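Local coordinates for protein mandelate racemase / muconate lactonizing enzyme (PDB 2POD) that is of unknown function but belongs to the enolase superfamily, carries a sodium ion in its barrel metal site and may be a lyase, at residues Lys112-Ile117 / Pro341-Gln346; Pro104-Leu109 / Ser333-Leu338; Leu274-Gly279 / Leu302-Lys307; Thr36-Cys41 / Ile296-Gly301; Leu61-His66 / Asp95-Ala100. All blocks are in the same frame, centred on the assembly; numbering follows the deposited sequence.

Contact 1 (Lys112-Ile117 / Pro341-Gln346)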
# COMPACT_ATOMS: atom_id res chain seq x y z
N LYS B 112 3.74 -26.73 -30.78
CA LYS B 112 3.15 -25.52 -31.36
C LYS B 112 1.70 -25.28 -30.90
O LYS B 112 0.98 -26.22 -30.56
CB LYS B 112 3.28 -25.51 -32.89
CG LYS B 112 2.29 -26.40 -33.65
CD LYS B 112 2.98 -27.47 -34.46
CE LYS B 112 3.09 -27.09 -35.93
NZ LYS B 112 2.15 -27.87 -36.80
N CYS B 113 1.30 -24.01 -30.88
CA CYS B 113 -0.10 -23.63 -30.68
C CYS B 113 -0.67 -23.04 -31.95
O CYS B 113 -1.89 -22.86 -32.09
CB CYS B 113 -0.22 -22.62 -29.53
SG CYS B 113 0.30 -23.28 -27.93
N ARG B 114 0.22 -22.72 -32.89
CA ARG B 114 -0.13 -22.21 -34.20
C ARG B 114 0.87 -22.74 -35.24
O ARG B 114 2.00 -23.12 -34.89
CB ARG B 114 -0.15 -20.67 -34.18
CG ARG B 114 1.19 -20.04 -33.77
CD ARG B 114 1.04 -18.59 -33.31
NE ARG B 114 0.10 -18.44 -32.20
CZ ARG B 114 0.38 -18.67 -30.92
NH1 ARG B 114 1.60 -19.06 -30.55
NH2 ARG B 114 -0.57 -18.51 -30.00
N ASP B 115 0.47 -22.76 -36.51
CA ASP B 115 1.38 -23.12 -37.61
C ASP B 115 2.27 -21.96 -38.05
O ASP B 115 3.47 -22.13 -38.26
CB ASP B 115 0.61 -23.66 -38.82
CG ASP B 115 -0.20 -24.91 -38.50
OD1 ASP B 115 -1.33 -25.02 -39.02
OD2 ASP B 115 0.30 -25.77 -37.74
N THR B 116 1.66 -20.78 -38.22
CA THR B 116 2.38 -19.54 -38.46
C THR B 116 2.01 -18.52 -37.39
O THR B 116 0.96 -18.65 -36.75
CB THR B 116 2.03 -18.94 -39.84
OG1 THR B 116 0.63 -18.64 -39.90
CG2 THR B 116 2.42 -19.88 -40.99
N ILE B 117 2.85 -17.51 -37.22
CA ILE B 117 2.50 -16.34 -36.42
C ILE B 117 2.59 -15.08 -37.26
O ILE B 117 3.46 -14.97 -38.11
CB ILE B 117 3.35 -16.24 -35.13
CG1 ILE B 117 2.88 -15.08 -34.24
CG2 ILE B 117 4.84 -16.20 -35.43
CD1 ILE B 117 3.42 -15.09 -32.85
N PRO B 341 1.47 -19.99 -26.02
CA PRO B 341 0.04 -19.67 -26.15
C PRO B 341 -0.24 -18.16 -26.11
O PRO B 341 -1.22 -17.70 -26.71
CB PRO B 341 -0.59 -20.36 -24.94
CG PRO B 341 0.38 -21.40 -24.53
CD PRO B 341 1.73 -20.84 -24.84
N ASN B 342 0.61 -17.41 -25.41
CA ASN B 342 0.48 -15.96 -25.36
C ASN B 342 1.33 -15.15 -26.33
O ASN B 342 1.40 -13.93 -26.20
CB ASN B 342 0.64 -15.44 -23.93
CG ASN B 342 2.03 -15.66 -23.39
OD1 ASN B 342 2.63 -16.70 -23.63
ND2 ASN B 342 2.54 -14.68 -22.65
N ALA B 343 1.95 -15.79 -27.32
CA ALA B 343 2.68 -15.04 -28.35
C ALA B 343 1.77 -14.16 -29.24
O ALA B 343 0.71 -14.60 -29.67
CB ALA B 343 3.52 -15.96 -29.18
N LEU B 344 2.18 -12.92 -29.47
CA LEU B 344 1.32 -11.92 -30.12
C LEU B 344 1.76 -11.74 -31.57
O LEU B 344 0.99 -11.97 -32.51
CB LEU B 344 1.43 -10.58 -29.40
CG LEU B 344 0.34 -9.49 -29.32
CD1 LEU B 344 1.00 -8.12 -29.19
CD2 LEU B 344 -0.71 -9.49 -30.44
N VAL B 345 3.01 -11.29 -31.72
CA VAL B 345 3.63 -11.08 -33.02
C VAL B 345 5.07 -11.54 -32.93
O VAL B 345 5.62 -11.67 -31.84
CB VAL B 345 3.59 -9.60 -33.47
CG1 VAL B 345 2.31 -9.29 -34.23
CG2 VAL B 345 3.77 -8.65 -32.29
N GLN B 346 5.67 -11.79 -34.08
CA GLN B 346 7.11 -11.99 -34.18
C GLN B 346 7.71 -10.88 -35.02
O GLN B 346 7.41 -10.77 -36.21
CB GLN B 346 7.41 -13.35 -34.79
CG GLN B 346 8.89 -13.61 -35.03
CD GLN B 346 9.69 -13.47 -33.76
OE1 GLN B 346 10.58 -12.62 -33.67
NE2 GLN B 346 9.38 -14.30 -32.78
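Ile-117 and Arg-114 pack on Pro-341 to Gln-346 in a buried loop-to-loop contact at the closing seam of the TIM-type barrel of the enolase superfamily. One loop leads into strand 117-122, the other into strand 346-348, and the two strands then run parallel as barrel neighbours. Ile-117 does most of the apolar work. Its CG1 stands anti to the backbone N (chi1 -175°), which carries CD1 between the loops, 3.8 Å from Ala-343 CB and 3.9 Å from Val-345 C. At the other end of the contact, Cys-113 SG rests against the proline ring, 3.9 Å from Pro-341 CG. Between these apolar patches lies the guanidinium of Arg-114. NH2 points at Pro-341 O across 3.5 Å, but the bond is weak, with an N-H...O angle of 135°. Pro-341 O lies at the edge of the group, whereas Ala-343 O sits over one face, off toward the rim. The stronger grip is by NH1, which bonds to the carbonyl oxygens of Ser-337 and Ala-340 at the end of helix 327-339; the negative end of the helix dipole would favour the positive charge there. NH2 also faces Asp-188 of the second subunit in a long, weak ion pair. Farther along, the Ile-117 and Gln-346 side chains cross at about a right angle, Ile-117 CG2 meeting Gln-346 CB at 3.9 Å.

Contact 2 (Pro104-Leu109 / Ser333-Leu338)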
# COMPACT_ATOMS: atom_id res chain seq x y z
N PRO B 104 11.92 -30.48 -33.66
CA PRO B 104 12.17 -29.04 -33.73
C PRO B 104 12.05 -28.39 -32.35
O PRO B 104 11.45 -28.98 -31.44
CB PRO B 104 11.09 -28.53 -34.67
CG PRO B 104 10.03 -29.58 -34.70
CD PRO B 104 10.62 -30.87 -34.23
N ILE B 105 12.63 -27.20 -32.19
CA ILE B 105 12.71 -26.54 -30.89
C ILE B 105 11.33 -26.24 -30.30
O ILE B 105 11.09 -26.52 -29.12
CB ILE B 105 13.66 -25.31 -30.92
CG1 ILE B 105 15.11 -25.78 -30.79
CG2 ILE B 105 13.34 -24.30 -29.81
CD1 ILE B 105 16.14 -24.73 -31.15
N TYR B 106 10.41 -25.75 -31.14
CA TYR B 106 9.02 -25.49 -30.74
C TYR B 106 8.30 -26.66 -30.06
O TYR B 106 7.43 -26.45 -29.21
CB TYR B 106 8.17 -24.91 -31.88
CG TYR B 106 7.84 -25.85 -33.03
CD1 TYR B 106 6.87 -26.85 -32.90
CD2 TYR B 106 8.45 -25.69 -34.28
CE1 TYR B 106 6.56 -27.70 -33.96
CE2 TYR B 106 8.13 -26.53 -35.35
CZ TYR B 106 7.18 -27.52 -35.18
OH TYR B 106 6.87 -28.35 -36.22
N GLN B 107 8.68 -27.88 -30.45
CA GLN B 107 8.14 -29.10 -29.87
C GLN B 107 8.73 -29.35 -28.49
O GLN B 107 8.00 -29.70 -27.56
CB GLN B 107 8.41 -30.31 -30.78
CG GLN B 107 7.85 -31.63 -30.26
CD GLN B 107 6.37 -31.56 -29.98
OE1 GLN B 107 5.57 -31.29 -30.88
NE2 GLN B 107 5.99 -31.80 -28.73
N LEU B 108 10.04 -29.17 -28.37
CA LEU B 108 10.76 -29.37 -27.11
C LEU B 108 10.42 -28.33 -26.05
O LEU B 108 10.60 -28.58 -24.85
CB LEU B 108 12.26 -29.35 -27.34
CG LEU B 108 12.90 -30.38 -28.27
CD1 LEU B 108 14.30 -29.89 -28.53
CD2 LEU B 108 12.92 -31.76 -27.64
N LEU B 109 9.94 -27.17 -26.50
CA LEU B 109 9.32 -26.19 -25.63
C LEU B 109 7.93 -26.59 -25.13
O LEU B 109 7.46 -26.05 -24.13
CB LEU B 109 9.25 -24.82 -26.33
CG LEU B 109 10.50 -24.14 -26.89
CD1 LEU B 109 10.13 -22.85 -27.61
CD2 LEU B 109 11.55 -23.89 -25.82
N SER B 333 13.47 -17.34 -32.04
CA SER B 333 12.33 -16.57 -31.56
C SER B 333 11.04 -17.07 -32.18
O SER B 333 10.00 -17.07 -31.52
CB SER B 333 12.48 -15.08 -31.87
OG SER B 333 13.74 -14.58 -31.47
N THR B 334 11.11 -17.46 -33.45
CA THR B 334 9.94 -17.94 -34.19
C THR B 334 9.48 -19.29 -33.64
O THR B 334 8.28 -19.51 -33.49
CB THR B 334 10.20 -17.99 -35.71
OG1 THR B 334 10.53 -16.67 -36.18
CG2 THR B 334 8.98 -18.48 -36.46
N HIS B 335 10.44 -20.15 -33.32
CA HIS B 335 10.19 -21.32 -32.48
C HIS B 335 9.43 -20.99 -31.19
O HIS B 335 8.43 -21.63 -30.89
CB HIS B 335 11.50 -22.05 -32.18
CG HIS B 335 11.99 -22.92 -33.30
ND1 HIS B 335 11.50 -24.19 -33.53
CD2 HIS B 335 12.94 -22.72 -34.25
CE1 HIS B 335 12.12 -24.73 -34.57
NE2 HIS B 335 12.99 -23.85 -35.03
N LEU B 336 9.90 -19.97 -30.45
CA LEU B 336 9.21 -19.52 -29.23
C LEU B 336 7.81 -18.98 -29.51
O LEU B 336 6.85 -19.29 -28.80
CB LEU B 336 10.06 -18.48 -28.45
CG LEU B 336 9.41 -17.74 -27.26
CD1 LEU B 336 9.20 -18.68 -26.08
CD2 LEU B 336 10.19 -16.50 -26.84
N SER B 337 7.69 -18.20 -30.58
CA SER B 337 6.43 -17.60 -30.98
C SER B 337 5.41 -18.61 -31.46
O SER B 337 4.20 -18.33 -31.45
CB SER B 337 6.68 -16.57 -32.08
OG SER B 337 7.36 -15.46 -31.55
N LEU B 338 5.88 -19.77 -31.90
CA LEU B 338 5.01 -20.86 -32.32
C LEU B 338 4.55 -21.66 -31.11
O LEU B 338 3.42 -22.12 -31.05
CB LEU B 338 5.72 -21.76 -33.33
CG LEU B 338 5.40 -21.60 -34.83
CD1 LEU B 338 5.49 -20.18 -35.33
CD2 LEU B 338 6.27 -22.52 -35.67
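His-335 and Tyr-106 are joined by a side-chain-to-backbone bond: Tyr-106 N donates to His-335 ND1 at 3.1 Å, with an N-H...N angle of 149° and the amide tilted 25° from the imidazole plane. The amide belongs to the single short turn of helix 105-108. Over one face of the imidazole comes Ile-105, a CH-pi contact in which Ile-105 CB is 3.9 Å from the centroid of the His-335 ring. Pro-104 CB meets the ring edge, 3.9 Å from His-335 CE1. The phenol ring of Tyr-106 lies rim to rim with the imidazole, neither covering the other, and its CD2 reaches Leu-338 CD2 at 4.1 Å. One turn on, Leu-109 CD1 touches the opposing backbone at Leu-336 CA, 3.8 Å away. The histidine is held from both sides: NE2 bonds to Leu-380 O and ND1 accepts, consistent with a neutral ring protonated at NE2. Pro-104 CG in turn covers part of one face of the Tyr-106 ring. Helix 105-108 thus lies against the barrel helix 327-339, with Ile-105 and Leu-108 packed on Trp-94 of helix 81-101, and, from helix 301-314, Leu-302 touching Ile-105 and Ala-305 touching Leu-336.

Contact 3 (Leu274-Gly279 / Leu302-Lys307)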
# COMPACT_ATOMS: atom_id res chain seq x y z
N LEU B 274 15.81 -6.06 -20.59
CA LEU B 274 15.65 -6.78 -19.33
C LEU B 274 16.01 -8.26 -19.45
O LEU B 274 15.72 -8.90 -20.46
CB LEU B 274 14.22 -6.63 -18.81
CG LEU B 274 13.84 -5.31 -18.14
CD1 LEU B 274 12.33 -5.21 -18.03
CD2 LEU B 274 14.51 -5.16 -16.77
N ALA B 275 16.63 -8.81 -18.41
CA ALA B 275 17.08 -10.19 -18.45
C ALA B 275 16.45 -11.05 -17.36
O ALA B 275 16.24 -10.59 -16.25
CB ALA B 275 18.59 -10.27 -18.39
N THR B 276 16.16 -12.31 -17.71
CA THR B 276 15.72 -13.38 -16.78
C THR B 276 14.32 -13.23 -16.17
O THR B 276 13.68 -12.18 -16.30
CB THR B 276 16.75 -13.74 -15.67
OG1 THR B 276 16.73 -12.72 -14.66
CG2 THR B 276 18.16 -13.89 -16.23
N ARG B 277 13.86 -14.28 -15.50
CA ARG B 277 12.61 -14.27 -14.76
C ARG B 277 12.58 -13.18 -13.71
O ARG B 277 11.55 -12.54 -13.51
CB ARG B 277 12.38 -15.63 -14.08
CG ARG B 277 11.86 -16.70 -15.01
CD ARG B 277 12.07 -18.07 -14.38
NE ARG B 277 13.46 -18.50 -14.45
CZ ARG B 277 13.99 -19.46 -13.70
NH1 ARG B 277 13.26 -20.10 -12.80
NH2 ARG B 277 15.27 -19.78 -13.86
N TRP B 278 13.72 -12.96 -13.07
CA TRP B 278 13.91 -11.94 -12.05
C TRP B 278 13.74 -10.50 -12.54
O TRP B 278 13.09 -9.68 -11.87
CB TRP B 278 15.26 -12.14 -11.38
CG TRP B 278 15.28 -13.42 -10.57
CD1 TRP B 278 14.90 -13.58 -9.27
CD2 TRP B 278 15.65 -14.73 -11.04
NE1 TRP B 278 15.04 -14.89 -8.88
CE2 TRP B 278 15.49 -15.62 -9.95
CE3 TRP B 278 16.11 -15.23 -12.26
CZ2 TRP B 278 15.78 -16.99 -10.05
CZ3 TRP B 278 16.40 -16.59 -12.37
CH2 TRP B 278 16.23 -17.46 -11.27
N GLY B 279 14.30 -10.19 -13.71
CA GLY B 279 14.05 -8.92 -14.38
C GLY B 279 12.59 -8.76 -14.76
O GLY B 279 12.04 -7.66 -14.70
N LEU B 302 16.75 -19.37 -24.51
CA LEU B 302 15.41 -19.95 -24.62
C LEU B 302 14.93 -20.47 -23.27
O LEU B 302 13.75 -20.36 -22.97
CB LEU B 302 15.36 -21.05 -25.68
CG LEU B 302 15.25 -20.60 -27.14
CD1 LEU B 302 15.72 -21.70 -28.10
CD2 LEU B 302 13.83 -20.17 -27.48
N SER B 303 15.86 -21.00 -22.48
CA SER B 303 15.63 -21.38 -21.08
C SER B 303 14.87 -20.37 -20.23
O SER B 303 13.88 -20.72 -19.61
CB SER B 303 16.95 -21.70 -20.40
OG SER B 303 17.34 -23.02 -20.70
N GLU B 304 15.34 -19.12 -20.19
CA GLU B 304 14.64 -18.07 -19.46
C GLU B 304 13.40 -17.58 -20.20
O GLU B 304 12.34 -17.42 -19.60
CB GLU B 304 15.58 -16.90 -19.13
CG GLU B 304 16.62 -17.20 -18.06
CD GLU B 304 16.03 -17.45 -16.66
OE1 GLU B 304 16.61 -18.24 -15.90
OE2 GLU B 304 14.99 -16.84 -16.33
N ALA B 305 13.53 -17.39 -21.51
CA ALA B 305 12.43 -16.89 -22.34
C ALA B 305 11.20 -17.81 -22.43
O ALA B 305 10.09 -17.30 -22.59
CB ALA B 305 12.93 -16.52 -23.74
N ARG B 306 11.41 -19.13 -22.37
CA ARG B 306 10.33 -20.12 -22.09
C ARG B 306 9.43 -19.64 -20.96
O ARG B 306 8.21 -19.64 -21.07
CB ARG B 306 10.92 -21.42 -21.54
CG ARG B 306 11.25 -22.49 -22.49
CD ARG B 306 12.45 -23.25 -21.95
NE ARG B 306 12.10 -24.36 -21.08
CZ ARG B 306 12.93 -24.91 -20.19
NH1 ARG B 306 14.17 -24.44 -20.03
NH2 ARG B 306 12.51 -25.92 -19.44
N LYS B 307 10.10 -19.26 -19.87
CA LYS B 307 9.54 -19.26 -18.54
C LYS B 307 8.96 -17.88 -18.29
O LYS B 307 7.91 -17.74 -17.67
CB LYS B 307 10.65 -19.56 -17.53
CG LYS B 307 11.18 -20.97 -17.61
CD LYS B 307 12.41 -21.15 -16.72
CE LYS B 307 13.03 -22.53 -16.94
NZ LYS B 307 14.25 -22.72 -16.10
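Glu-304 OE2 is gripped twice by Arg-277, by its backbone N and by its NE, both at 2.9 Å and from opposite faces of the carboxylate plane. The backbone N comes on the anti side, NE on the syn side. Arg-277 NH2 takes Glu-304 OE1 at 2.9 Å in a nearly straight bond of 170°, completing a side-on salt bridge. A bend at chi2 of Glu-304 (-66°) brings the carboxylate across the arginine, and Thr-276 CB lies 3.6 Å from Glu-304 OE2. The guanidinium is sandwiched: Trp-278 CH2 sits over one face, and the extended chain of Lys-307 over the other, with CD 3.6 Å from Arg-277 NE. The remaining nitrogen, NH1, forms a salt bridge to Glu-313 of the third subunit, while Lys-307 NZ pairs with Asp-64. The contact ties the first turn of helix 276-285 to helix 301-314, outer helices of the barrel that flank strand 289-294 in sequence.

Contact 4 (Thr36-Cys41 / Ile296-Gly301)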
# COMPACT_ATOMS: atom_id res chain seq x y z
N THR B 36 24.39 -14.30 -30.56
CA THR B 36 23.98 -13.07 -29.89
C THR B 36 24.47 -11.80 -30.60
O THR B 36 25.32 -11.87 -31.48
CB THR B 36 24.40 -13.04 -28.40
OG1 THR B 36 23.80 -11.91 -27.75
CG2 THR B 36 25.91 -12.98 -28.25
N PHE B 37 23.93 -10.65 -30.20
CA PHE B 37 24.13 -9.40 -30.91
C PHE B 37 24.51 -8.27 -29.96
O PHE B 37 24.11 -8.27 -28.79
CB PHE B 37 22.86 -9.05 -31.68
CG PHE B 37 23.09 -8.18 -32.90
CD1 PHE B 37 23.48 -8.75 -34.11
CD2 PHE B 37 22.88 -6.80 -32.83
CE1 PHE B 37 23.67 -7.94 -35.24
CE2 PHE B 37 23.06 -5.99 -33.96
CZ PHE B 37 23.46 -6.57 -35.16
N TYR B 38 25.28 -7.31 -30.48
CA TYR B 38 26.03 -6.30 -29.71
C TYR B 38 27.14 -6.83 -28.83
O TYR B 38 27.03 -7.93 -28.29
CB TYR B 38 25.11 -5.35 -28.90
CG TYR B 38 24.12 -4.58 -29.74
CD1 TYR B 38 24.50 -3.96 -30.93
CD2 TYR B 38 22.80 -4.46 -29.33
CE1 TYR B 38 23.58 -3.25 -31.70
CE2 TYR B 38 21.87 -3.75 -30.09
CZ TYR B 38 22.26 -3.15 -31.27
OH TYR B 38 21.33 -2.46 -32.01
N GLY B 39 28.22 -6.04 -28.72
CA GLY B 39 29.34 -6.33 -27.82
C GLY B 39 29.93 -7.71 -28.01
O GLY B 39 30.20 -8.42 -27.03
N ALA B 40 30.13 -8.08 -29.28
CA ALA B 40 30.57 -9.42 -29.66
C ALA B 40 31.87 -9.85 -29.02
O ALA B 40 31.98 -10.98 -28.55
CB ALA B 40 30.64 -9.56 -31.18
N CYS B 41 32.86 -8.95 -28.99
CA CYS B 41 34.17 -9.24 -28.39
C CYS B 41 34.11 -9.50 -26.90
O CYS B 41 34.88 -10.29 -26.39
CB CYS B 41 35.17 -8.13 -28.66
SG CYS B 41 35.65 -7.98 -30.38
N ILE B 296 15.68 -13.23 -26.88
CA ILE B 296 16.27 -14.49 -26.40
C ILE B 296 17.80 -14.53 -26.33
O ILE B 296 18.37 -15.32 -25.58
CB ILE B 296 15.66 -15.79 -27.04
CG1 ILE B 296 16.46 -16.29 -28.25
CG2 ILE B 296 14.14 -15.68 -27.25
CD1 ILE B 296 16.17 -15.60 -29.54
N SER B 297 18.47 -13.65 -27.08
CA SER B 297 19.92 -13.54 -26.98
C SER B 297 20.41 -12.56 -25.91
O SER B 297 21.61 -12.48 -25.65
CB SER B 297 20.52 -13.16 -28.33
OG SER B 297 20.21 -11.82 -28.66
N TRP B 298 19.49 -11.81 -25.31
CA TRP B 298 19.85 -10.83 -24.27
C TRP B 298 19.29 -11.18 -22.91
O TRP B 298 19.72 -10.60 -21.91
CB TRP B 298 19.44 -9.39 -24.66
CG TRP B 298 20.02 -8.88 -25.95
CD1 TRP B 298 21.14 -9.33 -26.59
CD2 TRP B 298 19.50 -7.81 -26.76
NE1 TRP B 298 21.35 -8.61 -27.75
CE2 TRP B 298 20.36 -7.68 -27.87
CE3 TRP B 298 18.40 -6.96 -26.65
CZ2 TRP B 298 20.14 -6.73 -28.87
CZ3 TRP B 298 18.18 -6.01 -27.65
CH2 TRP B 298 19.05 -5.91 -28.75
N CYS B 299 18.33 -12.11 -22.86
CA CYS B 299 17.50 -12.31 -21.66
C CYS B 299 17.83 -13.55 -20.84
O CYS B 299 17.27 -13.74 -19.77
CB CYS B 299 16.02 -12.29 -22.02
SG CYS B 299 15.41 -13.83 -22.76
N GLY B 300 18.72 -14.40 -21.33
CA GLY B 300 19.08 -15.63 -20.63
C GLY B 300 18.78 -16.89 -21.42
O GLY B 300 18.80 -17.99 -20.88
N GLY B 301 18.51 -16.73 -22.72
CA GLY B 301 18.42 -17.87 -23.61
C GLY B 301 16.98 -18.28 -23.78
O GLY B 301 16.08 -17.62 -23.25
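Trp-298 reaches across to Thr-36, Phe-37 and Tyr-38. From CB, its CG stands anti to the carbonyl carbon (chi1 -58°), swinging the indole toward residues 36-38. CD1 is the first ring atom to arrive, 3.9 Å from Thr-36 OG1. Next along the edge, NE1 donates to Phe-37 O at 3.0 Å; the bond is bent to 143°, and the donor stands above the carbonyl plane. Farther out, CZ2 meets Tyr-38 CD2 at 3.5 Å and CH2 lies 3.8 Å from Tyr-38 CE2. The phenol and the six-membered ring are near parallel but slid apart, their centroids 5.6 Å from each other, and Phe-37 CD2 sits over the centre of the Tyr-38 ring. This is the interface between the two domains of the enolase-superfamily fold: the end of strand 31-37 in the N-terminal capping domain meets the loop after barrel strand 289-294, at the end of the barrel where the family places its active site. The Trp-298 side chain is about 6 Å from a bound sodium ion and touches Glu-272, one of the three glutamates of the metal site. Beside the indole, Thr-36 OG1 donates to Ser-297 O at 3.1 Å, again from above the carbonyl plane, while Ser-297 OG bonds to Asp-295. Leu-74 of the fourth subunit packs on both Tyr-38 and Trp-298.

Contact 5 (Leu61-His66 / Asp95-Ala100)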
# COMPACT_ATOMS: atom_id res chain seq x y z
N LEU B 61 22.37 -31.89 -22.71
CA LEU B 61 20.93 -32.04 -22.56
C LEU B 61 20.46 -31.53 -21.20
O LEU B 61 19.27 -31.33 -20.98
CB LEU B 61 20.51 -33.50 -22.77
CG LEU B 61 20.03 -33.97 -24.15
CD1 LEU B 61 21.05 -33.74 -25.25
CD2 LEU B 61 19.65 -35.44 -24.08
N GLN B 62 21.40 -31.29 -20.30
CA GLN B 62 21.10 -30.73 -18.99
C GLN B 62 20.94 -29.20 -19.03
O GLN B 62 21.67 -28.47 -18.37
CB GLN B 62 22.12 -31.19 -17.96
CG GLN B 62 22.11 -32.70 -17.78
CD GLN B 62 23.21 -33.21 -16.87
OE1 GLN B 62 23.95 -32.43 -16.27
NE2 GLN B 62 23.31 -34.53 -16.76
N ILE B 63 19.95 -28.75 -19.79
CA ILE B 63 19.85 -27.37 -20.24
C ILE B 63 19.49 -26.43 -19.08
O ILE B 63 20.15 -25.41 -18.87
CB ILE B 63 18.83 -27.23 -21.41
CG1 ILE B 63 19.34 -27.99 -22.64
CG2 ILE B 63 18.60 -25.78 -21.76
CD1 ILE B 63 18.44 -27.90 -23.87
N ASP B 64 18.46 -26.80 -18.31
CA ASP B 64 18.12 -26.12 -17.06
C ASP B 64 19.26 -26.07 -16.04
O ASP B 64 19.46 -25.05 -15.38
CB ASP B 64 16.87 -26.74 -16.42
CG ASP B 64 15.57 -26.24 -17.04
OD1 ASP B 64 15.55 -25.16 -17.68
OD2 ASP B 64 14.55 -26.94 -16.89
N ARG B 65 20.01 -27.17 -15.93
CA ARG B 65 21.12 -27.26 -14.98
C ARG B 65 22.25 -26.29 -15.35
O ARG B 65 22.80 -25.62 -14.48
CB ARG B 65 21.66 -28.69 -14.87
CG ARG B 65 22.75 -28.88 -13.82
CD ARG B 65 23.19 -30.33 -13.72
NE ARG B 65 24.57 -30.52 -14.16
CZ ARG B 65 25.63 -30.48 -13.35
NH1 ARG B 65 25.48 -30.25 -12.05
NH2 ARG B 65 26.84 -30.66 -13.84
N HIS B 66 22.55 -26.21 -16.65
CA HIS B 66 23.67 -25.39 -17.12
C HIS B 66 23.39 -23.91 -17.07
O HIS B 66 24.25 -23.14 -16.66
CB HIS B 66 24.15 -25.81 -18.51
CG HIS B 66 24.69 -27.20 -18.55
ND1 HIS B 66 25.47 -27.71 -17.54
CD2 HIS B 66 24.54 -28.19 -19.46
CE1 HIS B 66 25.78 -28.97 -17.83
NE2 HIS B 66 25.23 -29.28 -18.99
N ASP B 95 19.53 -26.36 -29.77
CA ASP B 95 19.82 -26.92 -31.09
C ASP B 95 20.26 -28.39 -31.00
O ASP B 95 19.75 -29.24 -31.73
CB ASP B 95 20.86 -26.07 -31.80
CG ASP B 95 20.82 -26.22 -33.31
OD1 ASP B 95 19.79 -26.66 -33.86
OD2 ASP B 95 21.84 -25.89 -33.95
N ILE B 96 21.17 -28.68 -30.07
CA ILE B 96 21.63 -30.03 -29.77
C ILE B 96 20.50 -30.98 -29.36
O ILE B 96 20.32 -32.04 -29.98
CB ILE B 96 22.75 -30.03 -28.69
CG1 ILE B 96 24.02 -29.39 -29.25
CG2 ILE B 96 23.06 -31.45 -28.21
CD1 ILE B 96 25.07 -29.10 -28.20
N PHE B 97 19.76 -30.60 -28.32
CA PHE B 97 18.55 -31.29 -27.85
C PHE B 97 17.61 -31.65 -29.00
O PHE B 97 17.14 -32.79 -29.09
CB PHE B 97 17.85 -30.39 -26.81
CG PHE B 97 16.78 -31.07 -25.97
CD1 PHE B 97 16.65 -32.47 -25.94
CD2 PHE B 97 15.92 -30.30 -25.19
CE1 PHE B 97 15.66 -33.07 -25.17
CE2 PHE B 97 14.94 -30.90 -24.41
CZ PHE B 97 14.80 -32.29 -24.40
N GLY B 98 17.37 -30.70 -29.90
CA GLY B 98 16.58 -30.93 -31.11
C GLY B 98 17.06 -32.02 -32.05
O GLY B 98 16.28 -32.87 -32.50
N LYS B 99 18.36 -32.02 -32.35
CA LYS B 99 18.91 -32.99 -33.28
C LYS B 99 19.12 -34.36 -32.65
O LYS B 99 19.12 -35.37 -33.34
CB LYS B 99 20.21 -32.48 -33.89
CG LYS B 99 20.09 -31.16 -34.62
CD LYS B 99 21.45 -30.57 -34.90
CE LYS B 99 21.36 -29.39 -35.85
NZ LYS B 99 22.67 -28.69 -35.94
N ALA B 100 19.26 -34.40 -31.32
CA ALA B 100 19.45 -35.65 -30.59
C ALA B 100 18.16 -36.43 -30.38
O ALA B 100 18.19 -37.62 -30.05
CB ALA B 100 20.14 -35.39 -29.26
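Phe-97 turns its CG anti to the backbone N (chi1 -166°), and Ile-63 extends its chain from CB to CD1 (chi2 -178°), so the isoleucine methyl meets the phenyl. Ile-63 CD1 lies 3.7 Å from Phe-97 CD2 and also 3.9 Å from Phe-97 CB, approaching the ring obliquely. Leu-61 meets the other ortho carbon, its CG 4.1 Å from Phe-97 CD1, and the two side chains stand at about a right angle. The CD1 branch of Leu-61 sits between residues one turn apart, Ile-96 CG2 at 4.2 Å and Ala-100 CB at 4.4 Å. No hydrogen bond crosses; the contact is wholly apolar. Between the leucine and isoleucine the chain makes an inverse gamma turn centred on Gln-62, closed by a weak bond from Ile-63 N to Leu-61 O; Gln-62 also holds the N-cap position of the helix that follows. Leu-61 O receives a further bond from Gln-107 NE2 of the third subunit, whose side chain packs on Phe-97 as well. Within the capping domain, the start of helix 63-69 is thereby laid against the last turns of helix 81-101, while Ile-63 also touches Ser-303 of barrel helix 301-314 and Leu-108 of helix 105-108 touches Phe-97.

Overall arrangement
All five contacts are largely buried, but contact 4 lies nearest the centre of the chain and contact 5 farthest out. Contacts 2 and 4 join the capping domain to the barrel, by a histidine between helices and by an indole near the sodium ion; contact 3 lies among barrel helices and contact 5 within the cap. Contact 1 adjoins contact 2 through helix 327-339, Cys-113 N meeting Leu-338 O at 2.8 Å. Helix 301-314 links contacts 2, 3 and 5, with Asp-64 of contact 5 salt-bridged to Arg-306 of contact 3. Chemistry shifts accordingly: ionic in contact 3, apolar in contact 5, mixed elsewhere. Contacts 1, 2, 3 and 5 also touch the third subunit.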